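Abbfa_003403 (Acinetobacter baumannii, PDB 4ZXH) probably builds a peptide product as a four-domain nonribosomal peptide synthetase with condensation, adenylation, carrier and thioesterase domains, its carrier domain armed with phosphopantetheine. Local coordinates at residues Ala38-Ala44 / Val394-Gln400; Leu126-His130 / Ile141-His146. One frame throughout, in Å; residues are numbered along the deposited sequence.

Contact 1 of 2, residues Ala38-Ala44 / Val394-Gln400. With PNS (4'-phosphopantetheine), chain B.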
ATOM      1  N   ALA A  38     -11.835  15.182   8.761  1.00 23.51           N
ATOM      2  CA  ALA A  38     -10.717  15.357   9.663  1.00 27.65           C
ATOM      3  C   ALA A  38     -10.350  16.831   9.875  1.00 22.47           C
ATOM      4  O   ALA A  38      -9.601  17.141  10.799  1.00 25.02           O
ATOM      5  CB  ALA A  38      -9.512  14.572   9.154  1.00 24.56           C
ATOM      6  N   TYR A  39     -10.865  17.727   9.034  1.00 21.67           N
ATOM      7  CA  TYR A  39     -10.561  19.156   9.174  1.00 29.39           C
ATOM      8  C   TYR A  39     -11.793  20.015   9.543  1.00 21.09           C
ATOM      9  O   TYR A  39     -11.808  21.226   9.330  1.00 18.79           O
ATOM     10  CB  TYR A  39      -9.909  19.676   7.886  1.00 30.70           C
ATOM     11  CG  TYR A  39      -8.546  19.090   7.682  1.00 32.07           C
ATOM     12  CD1 TYR A  39      -7.443  19.596   8.367  1.00 28.74           C
ATOM     13  CD2 TYR A  39      -8.356  17.994   6.842  1.00 30.63           C
ATOM     14  CE1 TYR A  39      -6.181  19.037   8.205  1.00 21.20           C
ATOM     15  CE2 TYR A  39      -7.097  17.427   6.676  1.00 27.81           C
ATOM     16  CZ  TYR A  39      -6.014  17.955   7.368  1.00 26.61           C
ATOM     17  OH  TYR A  39      -4.758  17.413   7.202  1.00 34.02           O
ATOM     18  N   ASN A  40     -12.814  19.370  10.099  1.00 19.05           N
ATOM     19  CA  ASN A  40     -13.968  20.046  10.680  1.00 17.81           C
ATOM     20  C   ASN A  40     -13.689  20.535  12.093  1.00 31.43           C
ATOM     21  O   ASN A  40     -13.928  19.791  13.042  1.00 35.90           O
ATOM     22  CB  ASN A  40     -15.167  19.097  10.744  1.00 29.16           C
ATOM     23  CG  ASN A  40     -15.733  18.764   9.391  1.00 18.34           C
ATOM     24  OD1 ASN A  40     -15.080  18.922   8.369  1.00 39.95           O
ATOM     25  ND2 ASN A  40     -16.963  18.289   9.381  1.00 20.96           N
ATOM     26  N   MET A  41     -13.184  21.758  12.251  1.00 17.74           N
ATOM     27  CA  MET A  41     -13.002  22.307  13.589  1.00 28.27           C
ATOM     28  C   MET A  41     -14.367  22.487  14.288  1.00 37.80           C
ATOM     29  O   MET A  41     -15.363  22.936  13.681  1.00 36.25           O
ATOM     30  CB  MET A  41     -12.273  23.636  13.547  1.00 18.03           C
ATOM     31  CG  MET A  41     -11.184  23.744  12.508  1.00 39.53           C
ATOM     32  SD  MET A  41     -10.245  25.251  12.652  1.00 30.79           S
ATOM     33  CE  MET A  41      -9.550  25.001  14.272  1.00 81.26           C
ATOM     34  N   VAL A  42     -14.407  22.131  15.564  1.00 25.29           N
ATOM     35  CA  VAL A  42     -15.643  22.158  16.320  1.00 26.13           C
ATOM     36  C   VAL A  42     -15.413  22.698  17.708  1.00 27.95           C
ATOM     37  O   VAL A  42     -14.621  22.139  18.470  1.00 25.57           O
ATOM     38  CB  VAL A  42     -16.279  20.744  16.480  1.00 28.59           C
ATOM     39  CG1 VAL A  42     -17.543  20.832  17.352  1.00 19.15           C
ATOM     40  CG2 VAL A  42     -16.580  20.124  15.141  1.00 21.20           C
ATOM     41  N   VAL A  43     -16.109  23.780  18.034  1.00 29.03           N
ATOM     42  CA  VAL A  43     -16.206  24.238  19.407  1.00 25.54           C
ATOM     43  C   VAL A  43     -17.685  24.122  19.813  1.00 29.66           C
ATOM     44  O   VAL A  43     -18.571  24.531  19.045  1.00 25.33           O
ATOM     45  CB  VAL A  43     -15.675  25.691  19.565  1.00 26.56           C
ATOM     46  CG1 VAL A  43     -16.321  26.626  18.571  1.00 27.63           C
ATOM     47  CG2 VAL A  43     -15.920  26.197  20.953  1.00 31.97           C
ATOM     48  N   ALA A  44     -17.954  23.549  20.992  1.00 32.46           N
ATOM     49  CA  ALA A  44     -19.338  23.296  21.428  1.00 21.23           C
ATOM     50  C   ALA A  44     -19.616  23.722  22.873  1.00 34.23           C
ATOM     51  O   ALA A  44     -18.723  23.713  23.737  1.00 34.31           O
ATOM     52  CB  ALA A  44     -19.676  21.821  21.267  1.00 21.24           C
ATOM     53  N   VAL A 394     -16.403  17.322  22.645  1.00 35.67           N
ATOM     54  CA  VAL A 394     -16.741  16.694  21.388  1.00 30.03           C
ATOM     55  C   VAL A 394     -15.468  16.187  20.703  1.00 30.73           C
ATOM     56  O   VAL A 394     -14.550  16.967  20.443  1.00 32.84           O
ATOM     57  CB  VAL A 394     -17.477  17.690  20.455  1.00 29.18           C
ATOM     58  CG1 VAL A 394     -17.516  17.161  19.058  1.00 43.62           C
ATOM     59  CG2 VAL A 394     -18.883  17.909  20.932  1.00 25.65           C
ATOM     60  N   ARG A 395     -15.392  14.889  20.425  1.00 29.94           N
ATOM     61  CA  ARG A 395     -14.337  14.404  19.546  1.00 34.00           C
ATOM     62  C   ARG A 395     -14.346  15.223  18.239  1.00 33.64           C
ATOM     63  O   ARG A 395     -15.396  15.427  17.635  1.00 35.86           O
ATOM     64  CB  ARG A 395     -14.517  12.921  19.249  1.00 29.43           C
ATOM     65  CG  ARG A 395     -14.176  11.985  20.410  1.00 26.09           C
ATOM     66  CD  ARG A 395     -14.647  10.540  20.119  1.00 40.27           C
ATOM     67  NE  ARG A 395     -14.117   9.999  18.864  1.00 48.67           N
ATOM     68  CZ  ARG A 395     -14.453   8.822  18.340  1.00 43.49           C
ATOM     69  NH1 ARG A 395     -15.330   8.034  18.945  1.00 46.13           N
ATOM     70  NH2 ARG A 395     -13.904   8.432  17.201  1.00 40.65           N
ATOM     71  N   GLN A 396     -13.192  15.728  17.819  1.00 28.71           N
ATOM     72  CA  GLN A 396     -13.152  16.526  16.596  1.00 20.91           C
ATOM     73  C   GLN A 396     -11.762  16.531  15.942  1.00 25.04           C
ATOM     74  O   GLN A 396     -10.756  16.182  16.570  1.00 28.20           O
ATOM     75  CB  GLN A 396     -13.622  17.960  16.887  1.00 27.96           C
ATOM     76  CG  GLN A 396     -12.844  18.690  17.947  1.00 20.51           C
ATOM     77  CD  GLN A 396     -11.796  19.581  17.330  1.00 26.20           C
ATOM     78  OE1 GLN A 396     -12.110  20.459  16.512  1.00 24.78           O
ATOM     79  NE2 GLN A 396     -10.531  19.333  17.674  1.00 28.01           N
ATOM     80  N   GLN A 397     -11.729  16.935  14.675  1.00 25.09           N
ATOM     81  CA  GLN A 397     -10.554  16.789  13.802  1.00 33.65           C
ATOM     82  C   GLN A 397      -9.829  15.446  13.988  1.00 32.32           C
ATOM     83  O   GLN A 397      -8.677  15.392  14.433  1.00 42.21           O
ATOM     84  CB  GLN A 397      -9.532  17.917  14.011  1.00 33.42           C
ATOM     85  CG  GLN A 397     -10.095  19.302  14.329  1.00 42.19           C
ATOM     86  CD  GLN A 397      -9.203  20.474  13.934  1.00 40.95           C
ATOM     87  OE1 GLN A 397      -8.077  20.310  13.494  1.00 38.36           O
ATOM     88  NE2 GLN A 397      -9.671  21.664  14.244  1.00 55.56           N
ATOM     89  N   GLU A 398     -10.490  14.356  13.642  1.00 21.40           N
ATOM     90  CA  GLU A 398      -9.838  13.062  13.763  1.00 20.63           C
ATOM     91  C   GLU A 398      -9.440  12.505  12.403  1.00 25.26           C
ATOM     92  O   GLU A 398     -10.197  12.607  11.432  1.00 33.42           O
ATOM     93  CB  GLU A 398     -10.741  12.082  14.510  1.00 19.82           C
ATOM     94  CG  GLU A 398     -10.962  12.501  15.935  1.00 26.09           C
ATOM     95  CD  GLU A 398     -11.972  11.644  16.665  1.00 35.11           C
ATOM     96  OE1 GLU A 398     -12.942  11.192  16.020  1.00 45.85           O
ATOM     97  OE2 GLU A 398     -11.817  11.463  17.899  1.00 25.74           O
ATOM     98  N   GLY A 399      -8.237  11.942  12.337  1.00 21.30           N
ATOM     99  CA  GLY A 399      -7.771  11.243  11.154  1.00 29.82           C
ATOM    100  C   GLY A 399      -6.972  12.074  10.167  1.00 30.23           C
ATOM    101  O   GLY A 399      -6.948  11.780   8.967  1.00 24.63           O
ATOM    102  N   GLN A 400      -6.319  13.116  10.654  1.00 19.05           N
ATOM    103  CA  GLN A 400      -5.480  13.915   9.782  1.00 18.96           C
ATOM    104  C   GLN A 400      -4.220  13.159   9.448  1.00 36.01           C
ATOM    105  O   GLN A 400      -3.794  13.134   8.293  1.00 40.70           O
ATOM    106  CB  GLN A 400      -5.127  15.247  10.434  1.00 19.20           C
ATOM    107  CG  GLN A 400      -6.291  16.199  10.490  1.00 29.68           C
ATOM    108  CD  GLN A 400      -5.970  17.411  11.312  1.00 34.07           C
ATOM    109  OE1 GLN A 400      -4.853  17.536  11.825  1.00 30.66           O
ATOM    110  NE2 GLN A 400      -6.942  18.329  11.436  1.00 24.57           N
TER
HETATM  111  O23 PNS B1401       0.810  15.612  -3.116  1.00 28.78           O
HETATM  112  P24 PNS B1401       0.697  17.081  -3.429  1.00 28.70           P
HETATM  113  O25 PNS B1401       1.788  17.727  -4.240  1.00 28.18           O
HETATM  114  O27 PNS B1401       0.649  17.813  -1.992  1.00 38.06           O
HETATM  115  C28 PNS B1401      -0.323  17.439  -1.021  1.00 36.72           C
HETATM  116  C29 PNS B1401      -0.171  18.334   0.196  1.00 39.68           C
HETATM  117  C30 PNS B1401      -0.337  19.764  -0.320  1.00 38.81           C
HETATM  118  C31 PNS B1401       1.218  18.131   0.802  1.00 37.31           C
HETATM  119  C32 PNS B1401      -1.228  17.954   1.244  1.00 36.28           C
HETATM  120  O33 PNS B1401      -1.232  16.521   1.347  1.00 31.14           O
HETATM  121  C34 PNS B1401      -0.933  18.621   2.574  1.00 36.04           C
HETATM  122  O35 PNS B1401      -0.915  19.844   2.705  1.00 32.67           O
HETATM  123  N36 PNS B1401      -0.701  17.848   3.626  1.00 29.27           N
HETATM  124  C37 PNS B1401      -0.407  18.392   4.942  1.00 25.61           C
HETATM  125  C38 PNS B1401      -1.484  17.887   5.901  1.00 31.38           C
HETATM  126  C39 PNS B1401      -1.742  18.920   6.956  0.50 37.97           C
HETATM  127  O40 PNS B1401      -1.721  20.111   6.683  0.50 45.27           O
HETATM  128  N41 PNS B1401      -1.981  18.414   8.157  0.50 35.69           N
HETATM  129  C42 PNS B1401      -2.269  19.124   9.380  0.50 33.92           C
HETATM  130  C43 PNS B1401      -2.101  18.031  10.415  0.50 32.12           C
HETATM  131  S44 PNS B1401      -0.447  18.186  11.103  0.50 61.73           S

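Contact 2 of 2, residues Leu126-His130 / Ile141-His146. With PX4 (1,2-dimyristoyl-sn-glycero-3-phosphocholine), chain C.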
ATOM      1  N   LEU A 126     -19.017  27.685   4.429  1.00 34.96           N
ATOM      2  CA  LEU A 126     -18.069  26.641   4.852  1.00 27.19           C
ATOM      3  C   LEU A 126     -18.054  26.504   6.373  1.00 28.88           C
ATOM      4  O   LEU A 126     -17.025  26.206   6.984  1.00 28.73           O
ATOM      5  CB  LEU A 126     -16.661  26.919   4.351  1.00 21.35           C
ATOM      6  CG  LEU A 126     -16.432  27.223   2.873  1.00 22.21           C
ATOM      7  CD1 LEU A 126     -15.034  26.878   2.503  1.00 27.58           C
ATOM      8  CD2 LEU A 126     -17.423  26.550   1.951  1.00 22.80           C
ATOM      9  N   TRP A 127     -19.214  26.723   6.975  1.00 23.02           N
ATOM     10  CA  TRP A 127     -19.382  26.565   8.404  1.00 21.72           C
ATOM     11  C   TRP A 127     -20.842  26.233   8.686  1.00 24.11           C
ATOM     12  O   TRP A 127     -21.709  26.498   7.850  1.00 33.01           O
ATOM     13  CB  TRP A 127     -18.941  27.831   9.140  1.00 22.82           C
ATOM     14  CG  TRP A 127     -19.559  29.076   8.596  1.00 23.27           C
ATOM     15  CD1 TRP A 127     -19.134  29.802   7.521  1.00 22.22           C
ATOM     16  CD2 TRP A 127     -20.701  29.760   9.116  1.00 23.44           C
ATOM     17  NE1 TRP A 127     -19.954  30.893   7.329  1.00 30.40           N
ATOM     18  CE2 TRP A 127     -20.921  30.894   8.304  1.00 33.10           C
ATOM     19  CE3 TRP A 127     -21.559  29.533  10.196  1.00 25.67           C
ATOM     20  CZ2 TRP A 127     -21.970  31.792   8.534  1.00 37.17           C
ATOM     21  CZ3 TRP A 127     -22.606  30.439  10.431  1.00 25.89           C
ATOM     22  CH2 TRP A 127     -22.803  31.542   9.601  1.00 24.36           C
ATOM     23  N   ARG A 128     -21.100  25.617   9.841  1.00 23.70           N
ATOM     24  CA  ARG A 128     -22.450  25.223  10.255  1.00 22.77           C
ATOM     25  C   ARG A 128     -22.628  25.414  11.745  1.00 31.06           C
ATOM     26  O   ARG A 128     -21.660  25.396  12.511  1.00 28.43           O
ATOM     27  CB  ARG A 128     -22.728  23.768   9.947  1.00 28.01           C
ATOM     28  CG  ARG A 128     -22.532  23.359   8.527  1.00 30.37           C
ATOM     29  CD  ARG A 128     -23.117  21.985   8.351  1.00 30.79           C
ATOM     30  NE  ARG A 128     -22.490  20.982   9.209  1.00 33.01           N
ATOM     31  CZ  ARG A 128     -21.580  20.113   8.770  1.00 29.93           C
ATOM     32  NH1 ARG A 128     -21.199  20.152   7.498  1.00 24.16           N
ATOM     33  NH2 ARG A 128     -21.070  19.196   9.586  1.00 23.25           N
ATOM     34  N   ILE A 129     -23.879  25.568  12.153  1.00 32.09           N
ATOM     35  CA  ILE A 129     -24.230  25.583  13.558  1.00 31.98           C
ATOM     36  C   ILE A 129     -25.235  24.480  13.818  1.00 36.23           C
ATOM     37  O   ILE A 129     -26.274  24.427  13.152  1.00 46.87           O
ATOM     38  CB  ILE A 129     -24.834  26.926  13.979  1.00 30.93           C
ATOM     39  CG1 ILE A 129     -23.830  28.046  13.735  1.00 24.01           C
ATOM     40  CG2 ILE A 129     -25.265  26.867  15.437  1.00 29.97           C
ATOM     41  CD1 ILE A 129     -24.453  29.411  13.725  1.00 32.19           C
ATOM     42  N   HIS A 130     -24.933  23.602  14.771  1.00 27.73           N
ATOM     43  CA  HIS A 130     -25.836  22.500  15.104  1.00 26.61           C
ATOM     44  C   HIS A 130     -26.437  22.740  16.481  1.00 23.51           C
ATOM     45  O   HIS A 130     -25.696  22.822  17.452  1.00 30.46           O
ATOM     46  CB  HIS A 130     -25.094  21.162  15.094  1.00 27.09           C
ATOM     47  CG  HIS A 130     -24.647  20.703  13.740  1.00 29.41           C
ATOM     48  ND1 HIS A 130     -25.401  19.860  12.952  1.00 33.52           N
ATOM     49  CD2 HIS A 130     -23.498  20.925  13.055  1.00 36.15           C
ATOM     50  CE1 HIS A 130     -24.749  19.605  11.829  1.00 31.20           C
ATOM     51  NE2 HIS A 130     -23.592  20.239  11.864  1.00 30.13           N
ATOM     52  N   ILE A 141     -25.018  23.646  21.665  1.00 28.97           N
ATOM     53  CA  ILE A 141     -24.783  24.389  20.439  1.00 25.96           C
ATOM     54  C   ILE A 141     -23.392  24.059  19.971  1.00 27.52           C
ATOM     55  O   ILE A 141     -22.437  24.276  20.711  1.00 38.52           O
ATOM     56  CB  ILE A 141     -24.899  25.906  20.649  1.00 23.86           C
ATOM     57  CG1 ILE A 141     -26.182  26.247  21.381  1.00 47.86           C
ATOM     58  CG2 ILE A 141     -24.901  26.634  19.322  1.00 24.73           C
ATOM     59  CD1 ILE A 141     -27.435  25.971  20.575  1.00 61.17           C
ATOM     60  N   ALA A 142     -23.265  23.542  18.754  1.00 27.43           N
ATOM     61  CA  ALA A 142     -21.946  23.187  18.230  1.00 28.22           C
ATOM     62  C   ALA A 142     -21.666  23.945  16.948  1.00 25.11           C
ATOM     63  O   ALA A 142     -22.443  23.884  15.988  1.00 26.09           O
ATOM     64  CB  ALA A 142     -21.834  21.684  17.997  1.00 20.90           C
ATOM     65  N   PHE A 143     -20.552  24.668  16.951  1.00 21.57           N
ATOM     66  CA  PHE A 143     -20.107  25.430  15.803  1.00 25.91           C
ATOM     67  C   PHE A 143     -19.065  24.613  15.057  1.00 29.68           C
ATOM     68  O   PHE A 143     -18.081  24.187  15.657  1.00 38.17           O
ATOM     69  CB  PHE A 143     -19.510  26.764  16.238  1.00 28.30           C
ATOM     70  CG  PHE A 143     -20.453  27.628  17.005  1.00 30.21           C
ATOM     71  CD1 PHE A 143     -21.180  28.618  16.367  1.00 31.31           C
ATOM     72  CD2 PHE A 143     -20.622  27.453  18.372  1.00 29.13           C
ATOM     73  CE1 PHE A 143     -22.052  29.421  17.071  1.00 22.43           C
ATOM     74  CE2 PHE A 143     -21.498  28.249  19.073  1.00 29.72           C
ATOM     75  CZ  PHE A 143     -22.216  29.231  18.412  1.00 31.70           C
ATOM     76  N   VAL A 144     -19.288  24.397  13.760  1.00 27.03           N
ATOM     77  CA  VAL A 144     -18.369  23.641  12.908  1.00 24.86           C
ATOM     78  C   VAL A 144     -17.792  24.531  11.813  1.00 28.95           C
ATOM     79  O   VAL A 144     -18.545  25.085  11.005  1.00 25.21           O
ATOM     80  CB  VAL A 144     -19.057  22.471  12.217  1.00 20.65           C
ATOM     81  CG1 VAL A 144     -18.025  21.524  11.681  1.00 27.61           C
ATOM     82  CG2 VAL A 144     -19.957  21.751  13.167  1.00 32.69           C
ATOM     83  N   ILE A 145     -16.472  24.669  11.774  1.00 21.61           N
ATOM     84  CA  ILE A 145     -15.844  25.471  10.731  1.00 21.68           C
ATOM     85  C   ILE A 145     -14.763  24.656  10.049  1.00 22.13           C
ATOM     86  O   ILE A 145     -13.882  24.104  10.714  1.00 26.49           O
ATOM     87  CB  ILE A 145     -15.192  26.772  11.275  1.00 18.98           C
ATOM     88  CG1 ILE A 145     -16.203  27.668  11.948  1.00 27.37           C
ATOM     89  CG2 ILE A 145     -14.615  27.553  10.155  1.00 24.87           C
ATOM     90  CD1 ILE A 145     -16.236  27.557  13.449  1.00 32.63           C
ATOM     91  N   HIS A 146     -14.800  24.589   8.728  1.00 25.00           N
ATOM     92  CA  HIS A 146     -13.768  23.849   8.023  1.00 21.41           C
ATOM     93  C   HIS A 146     -12.432  24.585   8.085  1.00 27.10           C
ATOM     94  O   HIS A 146     -12.366  25.812   7.903  1.00 36.47           O
ATOM     95  CB  HIS A 146     -14.176  23.609   6.583  1.00 20.35           C
ATOM     96  CG  HIS A 146     -13.344  22.576   5.899  1.00 31.46           C
ATOM     97  ND1 HIS A 146     -12.077  22.840   5.431  1.00 28.88           N
ATOM     98  CD2 HIS A 146     -13.588  21.274   5.622  1.00 18.85           C
ATOM     99  CE1 HIS A 146     -11.584  21.747   4.875  1.00 32.80           C
ATOM    100  NE2 HIS A 146     -12.478  20.781   4.983  1.00 24.33           N
TER
HETATM  101  O1  PX4 C1402     -36.927  28.658  18.090  1.00148.30           O
HETATM  102  O2  PX4 C1402     -37.011  27.587  20.466  1.00149.11           O
HETATM  103  P1  PX4 C1402     -36.654  28.753  19.575  1.00150.51           P
HETATM  104  O3  PX4 C1402     -37.314  30.094  20.190  1.00119.53           O
HETATM  105  C1  PX4 C1402     -38.507  30.707  19.697  1.00121.26           C
HETATM  106  C2  PX4 C1402     -38.946  31.782  20.697  1.00122.29           C
HETATM  107  N1  PX4 C1402     -40.036  32.643  20.189  1.00123.08           N
HETATM  108  C3  PX4 C1402     -41.003  31.858  19.402  1.00120.67           C
HETATM  109  C4  PX4 C1402     -40.733  33.258  21.332  1.00121.87           C
HETATM  110  C5  PX4 C1402     -39.477  33.719  19.358  1.00122.03           C
HETATM  111  O4  PX4 C1402     -35.092  29.109  19.801  1.00111.11           O
HETATM  112  C6  PX4 C1402     -34.203  28.347  20.623  1.00103.62           C
HETATM  113  C7  PX4 C1402     -32.793  28.483  20.057  1.00 92.79           C
HETATM  114  C8  PX4 C1402     -32.983  28.635  18.550  1.00 90.53           C
HETATM  115  O5  PX4 C1402     -31.725  28.773  17.895  1.00 89.45           O
HETATM  116  C9  PX4 C1402     -31.574  29.604  16.707  1.00 75.52           C
HETATM  117  O6  PX4 C1402     -32.483  30.330  16.344  1.00 74.96           O
HETATM  118  C10 PX4 C1402     -30.279  29.569  15.937  1.00 63.37           C
HETATM  119  C11 PX4 C1402     -29.437  30.804  16.224  1.00 48.53           C
HETATM  120  C12 PX4 C1402     -28.080  30.378  16.763  1.00 36.92           C
HETATM  121  C13 PX4 C1402     -27.007  31.320  16.232  1.00 32.33           C
HETATM  122  C14 PX4 C1402     -26.229  31.939  17.381  1.00 30.88           C
HETATM  123  C15 PX4 C1402     -25.471  33.144  16.857  1.00 28.27           C
HETATM  124  C16 PX4 C1402     -23.987  32.973  17.110  1.00 21.25           C
HETATM  125  C17 PX4 C1402     -23.196  34.033  16.367  1.00 20.78           C
HETATM  126  C18 PX4 C1402     -22.829  33.538  14.969  1.00 26.15           C
HETATM  127  C19 PX4 C1402     -21.365  33.141  14.871  1.00 18.92           C
HETATM  128  C20 PX4 C1402     -21.161  32.191  13.696  1.00 32.76           C
HETATM  129  C21 PX4 C1402     -19.678  31.869  13.508  1.00 34.96           C
HETATM  130  C22 PX4 C1402     -19.446  30.497  12.895  1.00 25.51           C
HETATM  131  O7  PX4 C1402     -32.124  29.635  20.595  1.00 82.08           O
HETATM  132  C23 PX4 C1402     -30.758  29.350  21.053  1.00 68.97           C
HETATM  133  O8  PX4 C1402     -30.513  28.210  21.398  1.00 70.77           O
HETATM  134  C24 PX4 C1402     -29.678  30.437  21.073  1.00 54.67           C
HETATM  135  C25 PX4 C1402     -28.301  30.007  21.607  1.00 38.16           C
HETATM  136  C26 PX4 C1402     -27.222  31.091  21.425  1.00 31.81           C
HETATM  137  C27 PX4 C1402     -25.815  30.637  21.860  1.00 29.80           C
HETATM  138  C28 PX4 C1402     -24.735  31.717  21.737  1.00 29.52           C
HETATM  139  C29 PX4 C1402     -23.335  31.250  22.171  1.00 22.84           C
HETATM  140  C30 PX4 C1402     -22.273  32.359  22.102  1.00 26.54           C
HETATM  141  C31 PX4 C1402     -20.827  31.903  21.788  1.00 35.08           C
HETATM  142  C32 PX4 C1402     -20.648  31.624  20.288  1.00 45.08           C
HETATM  143  C33 PX4 C1402     -19.211  31.651  19.748  1.00 45.07           C
HETATM  144  C34 PX4 C1402     -19.096  30.902  18.416  1.00 41.96           C
HETATM  145  C35 PX4 C1402     -18.029  31.412  17.444  1.00 33.83           C
HETATM  146  C36 PX4 C1402     -17.003  30.340  17.110  1.00 18.96           C

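Contact 1 of 2, residues Ala38-Ala44 / Val394-Gln400
Q396 holds CG between its backbone N and carbonyl carbon (chi1 57°), the crowded position, and a further bend beyond CG folds the amide back so that OE1 takes the backbone N-H of V42 on a lone pair, in the carbonyl plane, at 3.0 Å. Q400 instead places CG anti to its carbonyl carbon (chi1 -72°) and runs extended beyond it, crossing one face of the Y39 ring at a slant. There Q400 CG, toward the rim, makes a CH-pi contact 3.9 Å from the ring centroid, and the planes of amide and ring are only 13° apart. Its NE2 donates to A38 O at 3.0 Å, fixing the rotation of the amide, and also bonds weakly to Q397 OE1. A glutamine suits each place, being long enough to bring an amide to the backbone of the facing segment. Small apolar residues close the other end, where V394 sets CG1 4.0 Å from V42 CG1 and CG2 beside A44. The loop is braced by R395, which grips E398 side-on through NE and NH2; E398 also bonds S231 and K116. Beyond the Y39 ring, its OH faces N41 of the phosphopantetheine at 3.1 Å, and C42 lies at the ring edge. Y39 and Q400 thus line the pantetheine tunnel by which a carrier domain reaches the active site of a nonribosomal peptide synthetase condensation domain.

Contact 2 of 2, residues Leu126-His130 / Ile141-His146
Strands 127-130 and 141-146 run antiparallel, their axes 4.7 Å apart and 166° between directions, with the hydrogen-bonded pairs R128-V144 and H130-A142 alternating with the non-hydrogen-bonded pairs W127-I145 and I129-F143. Past the last pair, H146 N donates to L126 O in a longer bond of 3.3 Å. Side chains of W127, I129, F143 and I145 leave on one face, and this face is oily. I129 and F143 lie side by side and point the same way, I129 CG1 standing 3.8 Å from F143 CD1, while I129 CG2 meets the CG2 branch of I141. F143 offers a flat surface to the bound phospholipid, whose C34 sits over the ring centre, 3.4 Å above its plane; the other acyl chain ends near W127, C22 approaching CE3 to 3.6 Å. Aromatic and branched residues suit such a wall, since they present broad apolar surface; the one polar group, the indole N-H of W127, is satisfied by L71 O. The two strands form the hairpin 127-135/138-146 of the condensation domain, and H146 is the first histidine of that family's HHxxxD motif; its NE2 bonds Q30. On the opposite face R128 and H130, two residues apart on one strand, lean together: R128 NE donates to H130 NE2 at 3.0 Å, with the acceptor close to the guanidinium plane while the donor sits tilted out of the imidazole plane. V144 comes in at the ring's edge, CG2 3.6 Å from H130 CD2. With CG2 anti to the carbonyl carbon (chi1 -164° for CG1), V144 points this methyl at the ring. R128 NH2 continues to Q117 O, and the guanidinium makes a cation-pi contact with F119, while small A142 leaves room for V111 and T115 of helix 104-115.

The centres of contacts 1 and 2 lie about 11 Å apart in the condensation domain. Strands 40-49 and 138-146 are neighbours in one mixed sheet, tied by probable hydrogen bonds from I145 N to M41 O and from F143 N to V43 O. Along the chain, 38-44 comes first, the hairpin 126-130/141-146 follows, and 394-400 returns, some 350 residues after 38-44, to cover the first strand. The two bound groups lie at different parts of this region: the phospholipid against the 127-146 hairpin, the phosphopantetheine at the loops beside the start of strand 40-49 and the end of strand 138-146, where H146 leads into H147, probably the catalytic histidine, as in related condensation domains.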